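PDB 4Q48: DNA helicase RecQ from Deinococcus radiodurans, which probably couples ATP hydrolysis to the 3'-5' unwinding of duplex DNA, and is represented here by its catalytic core of helicase, zinc-binding and RQC domains. Local coordinates for residues 378-383 against 398-404; 317-321 against 386-390; 213-219 against 335-341; 307-311 against 322-326. One frame throughout, in Å; residues are numbered along the deposited sequence.

How the interactions relate
Interaction 3 lies in the six-stranded parallel sheet of the C-terminal helicase domain and interaction 4 packs helix 317-324 on it, their centres about 10 Å apart; strands 334-340 and 305-310 are neighbours. Along the chain, interaction 4 is nested within the loop closed by interaction 3. Helix 317-324 also serves interaction 2, about 12 Å from interaction 4 between centres. Interaction 2 carries the contact on to helix 382-389, at whose start interaction 1 holds the zinc ion. Interaction 1 touches edge strand 212-218 of interaction 3 through N400 to Q213 and D402 to V216, about 12 Å between centres. The zinc-binding region thus joins the helicase domain at that strand and at helix 317-324.

Interaction 1 (378-383 against 398-404); sequences AATCRR and CGNCDVC. With ZN (zinc ion), chain C.
C381, C398, C401 and C404 bind one zinc ion through their SG atoms, the C401 SG bond measuring 2.3 Å, and so the metal ties the start of helix 382-389 to the turn before helix 402-405. A second layer of N-H...S bonds surrounds the sulfurs. C398 N donates to C381 SG at 3.4 Å, G399 N to C404 SG, N400 N to C398 SG, and C404 N to C401 SG as an N-cap bond; R382 N reaches C401 SG weakly. R383 adds NE to C398 SG at 3.3 Å, within its guanidinium plane, while its NH2 approaches N400 O from above the carbonyl plane and also meets I212 O. These donors probably soften the negative charge on the cysteines. The salt bridge runs from R382 NH1 to the syn side of D402 OD1, 3.0 Å away, and D402 OD2 accepts from V216 N of strand 212-218. Apolar packing comes from V403: with CG1 opposite its own backbone N (chi1 166°), that methyl lies against the T380-C381 peptide, and CG2 sits beside R382 CG at 3.5 Å. Four cysteines, three of them spaced C-x-x-C-x-x-C, make the Cys4 zinc site of the RecQ zinc-binding domain.

Interaction 2 (317-321 against 386-390); sequences MEGYY and LLHYF
Two helices from different domains pack here, 317-324 of the C-terminal, RecA-like helicase domain and 382-389 of the zinc-binding domain, and M317 meets both L386 and Y389 across the junction. M317 CB makes a CH-pi contact over one face of the Y389 ring, 3.7 Å from its centroid and 22° off the normal. The sulfur stands above the ring too, SD lying 5.4 Å from the centroid of Y389, a distant Met-aromatic contact. The methionine chain bends about CB-CG and again about CG-SD, bringing CE to 3.6 Å from L386 CD1. The same leucine methyl points at the edge of the Y320 ring, 4.3 Å from CD2; the hydroxyl of Y320 is bonded to that of Y375 on helix 359-376. Near the hydroxyl end of Y389, the carboxylate of E318 lies steeply inclined to the ring and forms a salt bridge with K368, whose NZ also bonds Y389 OH. An alanine in place of Y389 would probably leave one side of M317 without its aromatic cover and deprive K368 of a hydroxyl partner. Further along the contact, Y321, bonded through OH to F207 O, and F390, whose ring meets that of F207, approach obliquely with planes 53° apart. Their closest atoms are Y321 CB and F390 CZ, at 3.6 Å.

Interaction 3 (213-219 against 335-341); sequences QYRVGLK and TAWMVYG
R215 lays one face of its guanidinium over T335 CG2, which is 3.7 Å from R215 NE and offset toward the rim of the group. Both residues belong to neighbouring parallel strands, 212-218 and 334-340, at the edge of the six-stranded sheet of the C-terminal helicase domain. Along the parallel ladder Q213, R215, G217 and K219 use their backbones to bond A336, M338 and Y340, starting with A336 N to Q213 O at 2.8 Å; at its end the side chains of L218 and Y340 diverge and K219 N approaches Y340 O from above the carbonyl plane. On the face that holds R215, the guanidinium grips Q213 OE1 side-on with NE (3.0 Å) and NH2. Only the NE bond meets a lone pair in the carbonyl plane; the NH2 donor stands above it. R215 NH1 forms a salt bridge with E233 and lies near the edge of the W337 ring, 4.1 Å from CD1, while the face of that ring stacks on F229. An alanine replacing R215 is likely to leave E233 without its charge partner and Q213 OE1 without its two donors. The opposite face carries Y214, V216, A336 and M338, covered by helices 317-324 and 359-376. Here V216 and M338 run side by side, and the methionine bend at chi3 (72°) brings CE to 3.6 Å from V216 CG2.

Interaction 4 (307-311 against 322-326); sequences FVAHL and QETGR
H310 and E323 share the one hydrogen bond of this contact, within the beta-alpha-beta unit of strand 305-310, helix 317-324 and strand 334-340. H310 NE2 donates to E323 OE1 over 2.6 Å, nearly straight at 170°. The acceptor lies close to the plane of the imidazole and is met nearly along its C-O axis, with ring and carboxylate planes 32° apart. E323 reaches it with a chain extended beyond CG, and its CB lies at the ring edge as well, 3.8 Å from H310 CE1. Van der Waals contacts lie alongside. T324 CG2 touches the same ring edge, 3.9 Å from H310 CE1; with chi1 at 63°, OG1 bonds Y320 O one helical turn earlier while CG2 is left facing the ring. V308 lies two residues back on the same side of the strand, its CG2 against E323 O at 3.7 Å and its CG1 beside T324 CA at 4.0 Å. The rings of Y242 and Y320 also meet the imidazole. The sequence QETGR at 322-326 is consistent with the start of helicase motif VI, and the contact joins this segment to strand 305-310. Chemically, two buried residues pair one polar atom each: NE2 gives its hydrogen to OE1, and a single near-linear bond would hold the imidazole against rotation and bind the helix to the strand beneath it.

Interaction 1 (378-383 against 398-404)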
# COMPACT_ATOMS: atom_id res chain seq x y z
N ALA A 378 -7.33 10.56 12.65
CA ALA A 378 -7.17 9.56 13.70
C ALA A 378 -7.31 10.13 15.11
O ALA A 378 -6.80 11.22 15.43
CB ALA A 378 -5.85 8.86 13.57
N ALA A 379 -8.06 9.42 15.94
CA ALA A 379 -8.29 9.88 17.30
C ALA A 379 -7.34 9.11 18.19
O ALA A 379 -7.04 9.50 19.30
CB ALA A 379 -9.71 9.67 17.68
N THR A 380 -6.80 8.05 17.64
CA THR A 380 -5.76 7.26 18.28
C THR A 380 -4.59 7.19 17.32
O THR A 380 -4.75 7.49 16.15
CB THR A 380 -6.29 5.84 18.64
OG1 THR A 380 -6.87 5.22 17.47
CG2 THR A 380 -7.36 5.94 19.71
N CYS A 381 -3.44 6.79 17.84
CA CYS A 381 -2.17 6.65 17.09
C CYS A 381 -2.27 6.62 15.57
O CYS A 381 -2.95 5.73 15.02
CB CYS A 381 -1.47 5.39 17.57
SG CYS A 381 0.15 5.05 16.85
N ARG A 382 -1.65 7.58 14.88
CA ARG A 382 -1.69 7.62 13.41
C ARG A 382 -1.02 6.41 12.79
O ARG A 382 -1.47 5.92 11.77
CB ARG A 382 -0.98 8.83 12.83
CG ARG A 382 -1.24 10.11 13.48
CD ARG A 382 -0.89 11.16 12.50
NE ARG A 382 -2.12 11.45 11.80
CZ ARG A 382 -2.99 12.35 12.24
NH1 ARG A 382 -2.71 13.05 13.33
NH2 ARG A 382 -4.10 12.55 11.56
N ARG A 383 0.09 5.98 13.39
CA ARG A 383 0.93 4.94 12.82
C ARG A 383 0.12 3.65 12.72
O ARG A 383 0.06 3.04 11.66
CB ARG A 383 2.20 4.72 13.66
CG ARG A 383 3.35 4.05 12.90
CD ARG A 383 4.57 3.83 13.76
NE ARG A 383 5.17 5.09 14.18
CZ ARG A 383 6.16 5.68 13.52
NH1 ARG A 383 6.65 5.12 12.43
NH2 ARG A 383 6.68 6.84 13.97
N CYS A 398 2.38 3.86 19.09
CA CYS A 398 3.80 3.95 18.78
C CYS A 398 4.59 4.92 19.67
O CYS A 398 5.73 4.63 20.03
CB CYS A 398 4.00 4.35 17.32
SG CYS A 398 3.64 6.09 16.98
N GLY A 399 3.99 6.04 20.07
CA GLY A 399 4.72 6.99 20.89
C GLY A 399 5.63 7.89 20.07
O GLY A 399 6.48 8.61 20.61
N ASN A 400 5.49 7.84 18.75
CA ASN A 400 6.26 8.72 17.90
C ASN A 400 5.38 9.28 16.78
O ASN A 400 5.80 9.39 15.63
CB ASN A 400 7.45 8.00 17.30
CG ASN A 400 8.54 8.95 16.86
OD1 ASN A 400 8.81 9.95 17.53
ND2 ASN A 400 9.17 8.67 15.70
N CYS A 401 4.15 9.66 17.13
CA CYS A 401 3.32 10.38 16.18
C CYS A 401 2.61 11.51 16.93
O CYS A 401 2.57 11.51 18.17
CB CYS A 401 2.31 9.44 15.51
SG CYS A 401 0.98 8.93 16.55
N ASP A 402 2.13 12.51 16.19
CA ASP A 402 1.54 13.66 16.85
C ASP A 402 0.31 13.31 17.66
O ASP A 402 0.07 13.91 18.70
CB ASP A 402 1.23 14.76 15.85
CG ASP A 402 0.27 14.32 14.78
OD1 ASP A 402 -0.07 13.11 14.71
OD2 ASP A 402 -0.12 15.20 13.98
N VAL A 403 -0.46 12.31 17.24
CA VAL A 403 -1.61 11.87 18.03
C VAL A 403 -1.18 11.27 19.36
O VAL A 403 -1.73 11.61 20.41
CB VAL A 403 -2.45 10.84 17.25
CG1 VAL A 403 -3.44 10.12 18.16
CG2 VAL A 403 -3.14 11.50 16.06
N CYS A 404 -0.17 10.39 19.30
CA CYS A 404 0.39 9.74 20.49
C CYS A 404 0.97 10.76 21.48
O CYS A 404 0.74 10.67 22.69
CB CYS A 404 1.46 8.73 20.09
SG CYS A 404 0.91 7.08 19.85
ZN ZN C . 1.46 6.89 17.53

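Interaction 2 (317-321 against 386-390)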
# COMPACT_ATOMS: atom_id res chain seq x y z
N MET A 317 -3.12 6.84 0.20
CA MET A 317 -2.29 6.30 1.27
C MET A 317 -1.02 5.66 0.71
O MET A 317 0.06 5.78 1.30
CB MET A 317 -3.08 5.27 2.10
CG MET A 317 -4.15 5.85 3.00
SD MET A 317 -3.47 6.87 4.32
CE MET A 317 -3.19 5.64 5.59
N GLU A 318 -1.14 4.96 -0.42
CA GLU A 318 0.03 4.37 -1.09
C GLU A 318 1.06 5.45 -1.41
O GLU A 318 2.24 5.33 -1.03
CB GLU A 318 -0.38 3.71 -2.41
CG GLU A 318 -1.23 2.48 -2.29
CD GLU A 318 -2.71 2.83 -2.24
OE1 GLU A 318 -3.05 3.95 -1.80
OE2 GLU A 318 -3.53 1.99 -2.70
N GLY A 319 0.61 6.53 -2.04
CA GLY A 319 1.47 7.65 -2.39
C GLY A 319 2.06 8.33 -1.18
O GLY A 319 3.24 8.68 -1.16
N TYR A 320 1.23 8.53 -0.16
CA TYR A 320 1.66 9.17 1.07
C TYR A 320 2.77 8.35 1.71
O TYR A 320 3.80 8.89 2.15
CB TYR A 320 0.47 9.37 2.01
CG TYR A 320 0.84 9.91 3.36
CD1 TYR A 320 1.14 11.25 3.55
CD2 TYR A 320 0.94 9.06 4.45
CE1 TYR A 320 1.51 11.72 4.81
CE2 TYR A 320 1.30 9.52 5.69
CZ TYR A 320 1.59 10.86 5.88
OH TYR A 320 1.94 11.30 7.14
N TYR A 321 2.59 7.05 1.76
CA TYR A 321 3.60 6.18 2.35
C TYR A 321 4.91 6.18 1.54
O TYR A 321 6.01 6.18 2.10
CB TYR A 321 3.07 4.75 2.46
CG TYR A 321 4.06 3.83 3.07
CD1 TYR A 321 4.19 3.73 4.45
CD2 TYR A 321 4.91 3.08 2.27
CE1 TYR A 321 5.11 2.87 5.03
CE2 TYR A 321 5.84 2.23 2.83
CZ TYR A 321 5.94 2.13 4.19
OH TYR A 321 6.86 1.27 4.71
N LEU A 386 -2.19 3.87 9.78
CA LEU A 386 -1.43 3.84 8.52
C LEU A 386 -1.00 2.44 8.14
O LEU A 386 -1.20 2.00 7.01
CB LEU A 386 -0.19 4.75 8.62
CG LEU A 386 0.90 4.69 7.54
CD1 LEU A 386 0.35 5.15 6.20
CD2 LEU A 386 2.06 5.57 7.91
N LEU A 387 -0.45 1.72 9.12
CA LEU A 387 0.11 0.40 8.91
C LEU A 387 -1.01 -0.61 8.66
O LEU A 387 -0.84 -1.56 7.88
CB LEU A 387 0.97 0.01 10.11
CG LEU A 387 2.25 0.88 10.26
CD1 LEU A 387 3.09 0.49 11.45
CD2 LEU A 387 3.11 0.84 9.01
N HIS A 388 -2.18 -0.36 9.27
CA HIS A 388 -3.34 -1.23 9.10
C HIS A 388 -3.81 -1.27 7.64
O HIS A 388 -4.24 -2.30 7.13
CB HIS A 388 -4.48 -0.77 10.01
CG HIS A 388 -5.79 -1.43 9.73
ND1 HIS A 388 -6.13 -2.67 10.24
CD2 HIS A 388 -6.84 -1.04 8.95
CE1 HIS A 388 -7.33 -3.01 9.80
NE2 HIS A 388 -7.78 -2.04 9.02
N TYR A 389 -3.70 -0.14 6.96
CA TYR A 389 -4.07 -0.06 5.55
C TYR A 389 -3.24 -1.05 4.71
O TYR A 389 -3.71 -1.57 3.71
CB TYR A 389 -3.84 1.36 5.06
CG TYR A 389 -4.37 1.68 3.69
CD1 TYR A 389 -5.72 1.99 3.49
CD2 TYR A 389 -3.52 1.69 2.58
CE1 TYR A 389 -6.21 2.30 2.22
CE2 TYR A 389 -4.01 2.01 1.30
CZ TYR A 389 -5.35 2.32 1.13
OH TYR A 389 -5.84 2.64 -0.12
N PHE A 390 -2.01 -1.32 5.14
CA PHE A 390 -1.16 -2.24 4.40
C PHE A 390 -1.22 -3.64 5.00
O PHE A 390 -0.43 -4.51 4.64
CB PHE A 390 0.30 -1.73 4.38
CG PHE A 390 0.47 -0.41 3.69
CD1 PHE A 390 0.48 -0.33 2.31
CD2 PHE A 390 0.56 0.76 4.43
CE1 PHE A 390 0.59 0.91 1.66
CE2 PHE A 390 0.67 2.00 3.80
CZ PHE A 390 0.69 2.07 2.41

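Interaction 3 (213-219 against 335-341)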
# COMPACT_ATOMS: atom_id res chain seq x y z
N GLN A 213 8.81 10.18 12.39
CA GLN A 213 7.69 10.63 13.22
C GLN A 213 6.56 11.19 12.35
O GLN A 213 6.81 12.08 11.53
CB GLN A 213 8.14 11.65 14.24
CG GLN A 213 7.00 12.39 14.87
CD GLN A 213 7.36 13.16 16.13
OE1 GLN A 213 6.98 14.33 16.30
NE2 GLN A 213 8.10 12.51 17.03
N TYR A 214 5.33 10.69 12.49
CA TYR A 214 4.23 11.15 11.61
C TYR A 214 3.37 12.27 12.21
O TYR A 214 2.93 12.19 13.37
CB TYR A 214 3.33 9.97 11.20
CG TYR A 214 4.06 8.95 10.36
CD1 TYR A 214 4.13 9.07 8.98
CD2 TYR A 214 4.71 7.89 10.97
CE1 TYR A 214 4.81 8.13 8.22
CE2 TYR A 214 5.42 6.96 10.24
CZ TYR A 214 5.46 7.08 8.86
OH TYR A 214 6.17 6.13 8.16
N ARG A 215 3.18 13.34 11.43
CA ARG A 215 2.34 14.46 11.83
C ARG A 215 1.43 14.96 10.74
O ARG A 215 1.87 15.24 9.61
CB ARG A 215 3.17 15.64 12.30
CG ARG A 215 3.99 15.43 13.56
CD ARG A 215 4.65 16.75 13.90
NE ARG A 215 5.95 16.52 14.49
CZ ARG A 215 6.88 17.45 14.61
NH1 ARG A 215 6.62 18.67 14.18
NH2 ARG A 215 8.05 17.15 15.15
N VAL A 216 0.16 15.11 11.10
CA VAL A 216 -0.83 15.73 10.23
C VAL A 216 -1.53 16.81 11.06
O VAL A 216 -1.81 16.60 12.23
CB VAL A 216 -1.85 14.70 9.69
CG1 VAL A 216 -2.82 15.36 8.76
CG2 VAL A 216 -1.14 13.54 8.98
N GLY A 217 -1.78 17.97 10.48
CA GLY A 217 -2.43 19.03 11.21
C GLY A 217 -3.17 19.94 10.24
O GLY A 217 -3.06 19.77 9.01
N LEU A 218 -3.85 20.95 10.80
CA LEU A 218 -4.75 21.80 10.01
C LEU A 218 -3.99 22.89 9.26
O LEU A 218 -3.17 23.56 9.84
CB LEU A 218 -5.81 22.42 10.93
CG LEU A 218 -6.69 23.52 10.32
CD1 LEU A 218 -7.35 23.04 9.07
CD2 LEU A 218 -7.73 24.06 11.32
N LYS A 219 -4.29 23.06 7.97
CA LYS A 219 -3.65 24.09 7.14
C LYS A 219 -4.01 25.49 7.61
O LYS A 219 -5.19 25.79 7.78
CB LYS A 219 -4.04 23.91 5.68
CG LYS A 219 -3.41 24.90 4.72
CD LYS A 219 -2.77 24.19 3.55
CE LYS A 219 -3.76 23.75 2.56
NZ LYS A 219 -3.09 22.94 1.49
N THR A 335 11.07 13.67 10.33
CA THR A 335 9.67 14.04 10.54
C THR A 335 8.90 14.01 9.24
O THR A 335 9.37 14.52 8.22
CB THR A 335 9.51 15.46 11.10
OG1 THR A 335 10.45 15.73 12.15
CG2 THR A 335 8.05 15.68 11.53
N ALA A 336 7.72 13.43 9.25
CA ALA A 336 6.80 13.63 8.15
C ALA A 336 5.75 14.56 8.67
O ALA A 336 5.11 14.26 9.68
CB ALA A 336 6.23 12.33 7.66
N TRP A 337 5.62 15.71 8.01
CA TRP A 337 4.81 16.84 8.45
C TRP A 337 3.83 17.21 7.34
O TRP A 337 4.26 17.49 6.21
CB TRP A 337 5.73 17.99 8.77
CG TRP A 337 5.17 19.29 9.25
CD1 TRP A 337 5.16 19.74 10.54
CD2 TRP A 337 4.66 20.37 8.44
NE1 TRP A 337 4.64 21.02 10.59
CE2 TRP A 337 4.33 21.43 9.32
CE3 TRP A 337 4.45 20.53 7.07
CZ2 TRP A 337 3.78 22.64 8.86
CZ3 TRP A 337 3.89 21.73 6.62
CH2 TRP A 337 3.58 22.77 7.52
N MET A 338 2.53 17.18 7.64
CA MET A 338 1.52 17.51 6.63
C MET A 338 0.38 18.37 7.18
O MET A 338 -0.18 18.13 8.28
CB MET A 338 0.93 16.25 5.98
CG MET A 338 -0.32 16.50 5.12
SD MET A 338 -0.95 15.07 4.18
CE MET A 338 -1.66 14.06 5.47
N VAL A 339 0.02 19.37 6.40
CA VAL A 339 -1.14 20.18 6.70
C VAL A 339 -2.09 20.11 5.52
O VAL A 339 -1.69 20.05 4.36
CB VAL A 339 -0.78 21.66 6.99
CG1 VAL A 339 -0.20 21.83 8.41
CG2 VAL A 339 0.12 22.24 5.89
N TYR A 340 -3.36 20.10 5.85
CA TYR A 340 -4.39 20.08 4.85
C TYR A 340 -5.55 20.83 5.47
O TYR A 340 -5.65 20.94 6.71
CB TYR A 340 -4.75 18.64 4.46
CG TYR A 340 -5.70 17.97 5.44
CD1 TYR A 340 -5.28 17.57 6.69
CD2 TYR A 340 -7.03 17.74 5.09
CE1 TYR A 340 -6.16 16.98 7.57
CE2 TYR A 340 -7.91 17.15 5.95
CZ TYR A 340 -7.47 16.78 7.18
OH TYR A 340 -8.37 16.21 8.03
N GLY A 341 -6.41 21.38 4.63
CA GLY A 341 -7.57 22.07 5.14
C GLY A 341 -8.88 21.71 4.46
O GLY A 341 -8.94 20.86 3.56

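Interaction 4 (307-311 against 322-326)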
# COMPACT_ATOMS: atom_id res chain seq x y z
N PHE A 307 13.31 15.63 6.60
CA PHE A 307 11.86 15.77 6.65
C PHE A 307 11.18 15.63 5.29
O PHE A 307 11.78 15.86 4.22
CB PHE A 307 11.48 17.10 7.28
CG PHE A 307 11.77 18.32 6.42
CD1 PHE A 307 12.97 19.02 6.55
CD2 PHE A 307 10.81 18.83 5.56
CE1 PHE A 307 13.21 20.15 5.82
CE2 PHE A 307 11.06 19.98 4.81
CZ PHE A 307 12.26 20.63 4.95
N VAL A 308 9.91 15.21 5.34
CA VAL A 308 9.04 15.31 4.19
C VAL A 308 7.79 16.08 4.57
O VAL A 308 7.04 15.68 5.47
CB VAL A 308 8.66 13.96 3.61
CG1 VAL A 308 7.49 14.11 2.69
CG2 VAL A 308 9.83 13.41 2.83
N ALA A 309 7.58 17.18 3.86
CA ALA A 309 6.45 18.07 4.08
C ALA A 309 5.39 17.90 3.01
O ALA A 309 5.69 17.96 1.82
CB ALA A 309 6.92 19.51 4.13
N HIS A 310 4.13 17.77 3.44
CA HIS A 310 3.03 17.77 2.48
C HIS A 310 2.20 19.03 2.66
O HIS A 310 1.63 19.27 3.73
CB HIS A 310 2.17 16.51 2.65
CG HIS A 310 2.73 15.31 1.95
ND1 HIS A 310 3.53 14.38 2.59
CD2 HIS A 310 2.62 14.89 0.67
CE1 HIS A 310 3.87 13.44 1.73
NE2 HIS A 310 3.33 13.72 0.56
N LEU A 311 2.13 19.85 1.61
CA LEU A 311 1.43 21.13 1.71
C LEU A 311 0.08 20.99 1.04
O LEU A 311 -0.73 21.94 1.00
CB LEU A 311 2.27 22.22 1.06
CG LEU A 311 3.34 22.80 1.98
CD1 LEU A 311 4.24 23.77 1.24
CD2 LEU A 311 2.73 23.45 3.20
N GLN A 322 4.82 6.19 0.21
CA GLN A 322 6.04 6.15 -0.57
C GLN A 322 6.72 7.50 -0.41
O GLN A 322 7.94 7.59 -0.25
CB GLN A 322 5.80 5.84 -2.05
CG GLN A 322 6.97 6.36 -2.92
CD GLN A 322 6.72 6.38 -4.42
OE1 GLN A 322 5.67 6.83 -4.89
NE2 GLN A 322 7.72 5.94 -5.19
N GLU A 323 5.93 8.57 -0.41
CA GLU A 323 6.53 9.89 -0.32
C GLU A 323 7.18 10.16 1.05
O GLU A 323 8.35 10.44 1.12
CB GLU A 323 5.49 10.95 -0.65
CG GLU A 323 5.27 11.12 -2.12
CD GLU A 323 3.87 11.62 -2.44
OE1 GLU A 323 3.29 12.33 -1.59
OE2 GLU A 323 3.34 11.27 -3.53
N THR A 324 6.43 10.02 2.14
CA THR A 324 7.03 10.17 3.45
C THR A 324 8.20 9.20 3.64
O THR A 324 9.14 9.48 4.39
CB THR A 324 6.01 9.92 4.58
OG1 THR A 324 5.56 8.57 4.51
CG2 THR A 324 4.83 10.85 4.50
N GLY A 325 8.11 8.04 2.98
CA GLY A 325 9.09 7.00 3.15
C GLY A 325 10.45 7.34 2.60
O GLY A 325 11.41 6.61 2.84
N ARG A 326 10.56 8.43 1.87
CA ARG A 326 11.86 8.83 1.33
C ARG A 326 12.70 9.50 2.38
O ARG A 326 13.84 9.88 2.13
CB ARG A 326 11.69 9.78 0.15
CG ARG A 326 11.05 9.16 -1.04
CD ARG A 326 11.40 9.90 -2.27
NE ARG A 326 11.23 9.08 -3.46
CZ ARG A 326 10.10 9.04 -4.16
NH1 ARG A 326 9.06 9.76 -3.76
NH2 ARG A 326 10.02 8.28 -5.25